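Beta-1,4-mannanase (Caldicellulosiruptor saccharolyticus, PDB 1PMH) probably degrades beta-1,4-mannans, and through its carbohydrate-binding module binds mannohexaose. Local coordinates at residues 91-102 with 165-173. Sequence-based numbering, arbitrary orientation. Where two conformers were deposited one is given.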
loop_
_atom_site.group_PDB
_atom_site.type_symbol
_atom_site.label_atom_id
_atom_site.label_comp_id
_atom_site.label_asym_id
_atom_site.label_seq_id
_atom_site.Cartn_x
_atom_site.Cartn_y
_atom_site.Cartn_z
ATOM N N ILE A 91 10.658 -0.529 2.026
ATOM C CA ILE A 91 10.986 -1.459 3.106
ATOM C C ILE A 91 12.469 -1.261 3.411
ATOM O O ILE A 91 13.292 -1.348 2.512
ATOM C CB ILE A 91 10.727 -2.939 2.742
ATOM C CG1 ILE A 91 9.377 -3.135 2.038
ATOM C CG2 ILE A 91 10.818 -3.758 4.006
ATOM C CD1 ILE A 91 9.406 -3.129 0.516
ATOM N N PRO A 92 12.840 -1.018 4.678
ATOM C CA PRO A 92 14.271 -0.880 5.044
ATOM C C PRO A 92 15.065 -2.058 4.463
ATOM O O PRO A 92 14.813 -3.216 4.780
ATOM C CB PRO A 92 14.235 -0.907 6.561
ATOM C CG PRO A 92 12.937 -0.420 6.918
ATOM C CD PRO A 92 11.986 -0.829 5.869
ATOM N N TYR A 93 16.092 -1.755 3.680
ATOM C CA TYR A 93 16.800 -2.736 2.906
ATOM C C TYR A 93 17.585 -3.688 3.744
ATOM O O TYR A 93 17.518 -4.901 3.536
ATOM C CB TYR A 93 17.708 -2.068 1.878
ATOM C CG TYR A 93 18.457 -3.043 1.013
ATOM C CD1 TYR A 93 17.924 -3.528 -0.180
ATOM C CD2 TYR A 93 19.688 -3.548 1.428
ATOM C CE1 TYR A 93 18.615 -4.449 -0.929
ATOM C CE2 TYR A 93 20.374 -4.476 0.675
ATOM C CZ TYR A 93 19.821 -4.932 -0.498
ATOM O OH TYR A 93 20.487 -5.869 -1.258
ATOM N N ASP A 94 18.368 -3.170 4.676
ATOM C CA ASP A 94 19.296 -4.041 5.401
ATOM C C ASP A 94 18.538 -5.087 6.209
ATOM O O ASP A 94 18.827 -6.277 6.128
ATOM C CB ASP A 94 20.236 -3.213 6.269
ATOM C CG ASP A 94 21.255 -2.451 5.442
ATOM O OD1 ASP A 94 21.537 -2.793 4.270
ATOM O OD2 ASP A 94 21.833 -1.459 5.927
ATOM N N GLU A 95 17.549 -4.638 6.974
ATOM C CA GLU A 95 16.756 -5.574 7.753
ATOM C C GLU A 95 15.945 -6.519 6.885
ATOM O O GLU A 95 15.826 -7.712 7.155
ATOM C CB GLU A 95 15.844 -4.810 8.700
ATOM C CG GLU A 95 16.580 -4.142 9.851
ATOM C CD GLU A 95 17.410 -5.121 10.666
ATOM O OE1 GLU A 95 16.882 -6.203 10.999
ATOM O OE2 GLU A 95 18.596 -4.832 10.947
ATOM N N PHE A 96 15.390 -6.008 5.794
ATOM C CA PHE A 96 14.632 -6.870 4.895
ATOM C C PHE A 96 15.511 -7.923 4.237
ATOM O O PHE A 96 15.152 -9.087 4.127
ATOM C CB PHE A 96 13.870 -5.999 3.876
ATOM C CG PHE A 96 12.880 -6.707 2.994
ATOM C CD1 PHE A 96 12.163 -7.806 3.426
ATOM C CD2 PHE A 96 12.593 -6.214 1.741
ATOM C CE1 PHE A 96 11.256 -8.415 2.580
ATOM C CE2 PHE A 96 11.656 -6.783 0.913
ATOM C CZ PHE A 96 10.983 -7.895 1.329
ATOM N N SER A 97 16.707 -7.521 3.835
ATOM C CA SER A 97 17.657 -8.445 3.229
ATOM C C SER A 97 18.052 -9.580 4.149
ATOM O O SER A 97 18.209 -10.717 3.710
ATOM C CB SER A 97 18.910 -7.693 2.757
ATOM O OG SER A 97 19.699 -7.201 3.831
ATOM N N LYS A 98 18.125 -9.301 5.436
ATOM C CA LYS A 98 18.490 -10.286 6.458
ATOM C C LYS A 98 17.344 -11.236 6.799
ATOM O O LYS A 98 17.540 -12.356 7.238
ATOM C CB LYS A 98 18.972 -9.577 7.732
ATOM C CG LYS A 98 20.483 -9.464 7.837
ATOM C CD LYS A 98 20.992 -8.044 7.708
ATOM C CE LYS A 98 21.718 -7.849 6.384
ATOM N NZ LYS A 98 21.621 -6.459 5.894
ATOM N N SER A 99 16.126 -10.801 6.566
ATOM C CA SER A 99 14.949 -11.602 6.829
ATOM C C SER A 99 14.858 -12.790 5.886
ATOM O O SER A 99 15.330 -12.736 4.764
ATOM C CB SER A 99 13.678 -10.781 6.849
ATOM O OG SER A 99 13.243 -10.404 5.566
ATOM N N GLN A 100 14.230 -13.865 6.340
ATOM C CA GLN A 100 13.979 -15.019 5.523
ATOM C C GLN A 100 12.664 -14.853 4.759
ATOM O O GLN A 100 11.785 -14.096 5.149
ATOM C CB GLN A 100 13.924 -16.293 6.368
ATOM C CG GLN A 100 15.175 -16.572 7.154
ATOM C CD GLN A 100 16.416 -16.577 6.312
ATOM O OE1 GLN A 100 16.517 -17.307 5.322
ATOM N NE2 GLN A 100 17.408 -15.809 6.743
ATOM N N GLY A 101 12.518 -15.639 3.711
ATOM C CA GLY A 101 11.286 -15.655 2.949
ATOM C C GLY A 101 11.056 -14.356 2.211
ATOM O O GLY A 101 11.980 -13.737 1.735
ATOM N N GLY A 102 9.796 -13.980 2.056
ATOM C CA GLY A 102 9.431 -12.767 1.350
ATOM C C GLY A 102 7.979 -12.485 1.619
ATOM O O GLY A 102 7.410 -13.060 2.525
ATOM N N GLN A 165 5.192 -14.583 3.323
ATOM C CA GLN A 165 5.341 -15.911 2.700
ATOM C C GLN A 165 6.579 -16.553 3.299
ATOM O O GLN A 165 7.700 -16.402 2.850
ATOM C CB GLN A 165 5.441 -15.805 1.184
ATOM C CG GLN A 165 4.186 -15.285 0.496
ATOM C CD GLN A 165 4.313 -15.214 -0.984
ATOM O OE1 GLN A 165 4.852 -14.210 -1.480
ATOM N NE2 GLN A 165 3.896 -16.215 -1.684
ATOM N N ASN A 166 6.342 -17.224 4.427
ATOM C CA ASN A 166 7.432 -17.795 5.229
ATOM C C ASN A 166 8.448 -16.731 5.591
ATOM O O ASN A 166 9.633 -17.005 5.661
ATOM C CB ASN A 166 8.091 -18.995 4.551
ATOM C CG ASN A 166 7.068 -20.007 4.100
ATOM O OD1 ASN A 166 6.299 -20.452 4.932
ATOM N ND2 ASN A 166 6.917 -20.201 2.804
ATOM N N SER A 167 7.988 -15.514 5.901
ATOM C CA SER A 167 8.865 -14.424 6.306
ATOM C C SER A 167 8.964 -14.347 7.829
ATOM O O SER A 167 7.990 -14.560 8.543
ATOM C CB SER A 167 8.311 -13.099 5.788
ATOM O OG SER A 167 9.071 -11.988 6.218
ATOM N N ASN A 168 10.133 -13.925 8.313
ATOM C CA ASN A 168 10.318 -13.522 9.703
ATOM C C ASN A 168 10.564 -12.032 9.859
ATOM O O ASN A 168 11.025 -11.577 10.926
ATOM C CB ASN A 168 11.427 -14.316 10.391
ATOM C CG ASN A 168 12.782 -14.107 9.791
ATOM O OD1 ASN A 168 12.919 -13.357 8.794
ATOM N ND2 ASN A 168 13.803 -14.680 10.276
ATOM N N TYR A 169 10.247 -11.240 8.838
ATOM C CA TYR A 169 10.442 -9.793 8.952
ATOM C C TYR A 169 9.534 -9.185 10.013
ATOM O O TYR A 169 8.344 -9.439 10.011
ATOM C CB TYR A 169 10.190 -9.154 7.561
ATOM C CG TYR A 169 10.412 -7.655 7.536
ATOM C CD1 TYR A 169 11.683 -7.104 7.623
ATOM C CD2 TYR A 169 9.347 -6.778 7.558
ATOM C CE1 TYR A 169 11.873 -5.755 7.641
ATOM C CE2 TYR A 169 9.538 -5.402 7.539
ATOM C CZ TYR A 169 10.802 -4.895 7.623
ATOM O OH TYR A 169 11.050 -3.556 7.680
ATOM N N LYS A 170 10.116 -8.355 10.871
ATOM C CA LYS A 170 9.407 -7.578 11.878
ATOM C C LYS A 170 9.976 -6.194 11.771
ATOM O O LYS A 170 11.094 -5.932 12.157
ATOM C CB LYS A 170 9.624 -8.163 13.256
ATOM C CG LYS A 170 9.086 -9.578 13.362
ATOM C CD LYS A 170 9.074 -10.033 14.800
ATOM C CE LYS A 170 8.724 -11.490 15.002
ATOM N NZ LYS A 170 7.985 -11.738 16.295
ATOM N N GLY A 171 9.223 -5.258 11.266
ATOM C CA GLY A 171 9.705 -3.910 11.005
ATOM C C GLY A 171 8.671 -3.155 10.197
ATOM O O GLY A 171 7.569 -3.653 9.914
ATOM N N PRO A 172 9.015 -1.925 9.842
ATOM C CA PRO A 172 8.087 -1.114 9.061
ATOM C C PRO A 172 8.063 -1.441 7.579
ATOM O O PRO A 172 9.072 -1.855 6.994
ATOM C CB PRO A 172 8.597 0.291 9.308
ATOM C CG PRO A 172 10.062 0.141 9.512
ATOM C CD PRO A 172 10.210 -1.160 10.264
ATOM N N ILE A 173 6.901 -1.197 6.982
ATOM C CA ILE A 173 6.728 -1.062 5.546
ATOM C C ILE A 173 6.021 0.279 5.392
ATOM O O ILE A 173 5.056 0.553 6.107
ATOM C CB ILE A 173 5.878 -2.182 4.956
ATOM C CG1 ILE A 173 6.559 -3.538 5.105
ATOM C CG2 ILE A 173 5.564 -1.894 3.465
ATOM C CD1 ILE A 173 5.787 -4.749 4.616
HETATM O O HOH W 1 16.527 -14.071 9.222
HETATM O O HOH W 2 10.994 -11.499 4.373
#
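The ring of Y169 packs against helix 93-98 at E95 and F96 and presents a face to the edge of the F96 ring. This T-shaped pair has centroids 5.7 Å apart and planes 66° apart. CG of Y169 stands anti to the backbone N (chi1 -178°), which carries the ring along the helix from S99 to P92. I91 CG2 packs 3.8 Å from Y169 CZ. The phenol OH donates to P172 O at 2.7 Å, and this oxygen lies at the ring edge, in its plane. P92, the N-cap residue, sets its CG 3.9 Å from P172 CG. Replacing Y169 by alanine would probably open a gap beside F96 and I91 and leave P172 O without its hydroxyl donor.

Past the helix, N168 OD1 accepts from Q100 N at 2.8 Å, with the donor 37° out of the carbonyl plane. One water joins K98 O, Q100 NE2 and N168 ND2. Another links S99 OG, Q100 O and S167 OG. S167 OG also accepts from Y169 N, an ST turn. G102 and Q165 then form an antiparallel hydrogen-bonded pair, with Q165 N to G102 O at 2.8 Å and a weak return bond. Q165 OE1 accepts from N121 N, and the Q165 side chain touches the bound mannose. Both segments cross between the two sheets of the jelly-roll sandwich; their contact is largely apolar where strands 84-92 and 172-181 pair, and its polar end leads to Q165 at the glycan pocket.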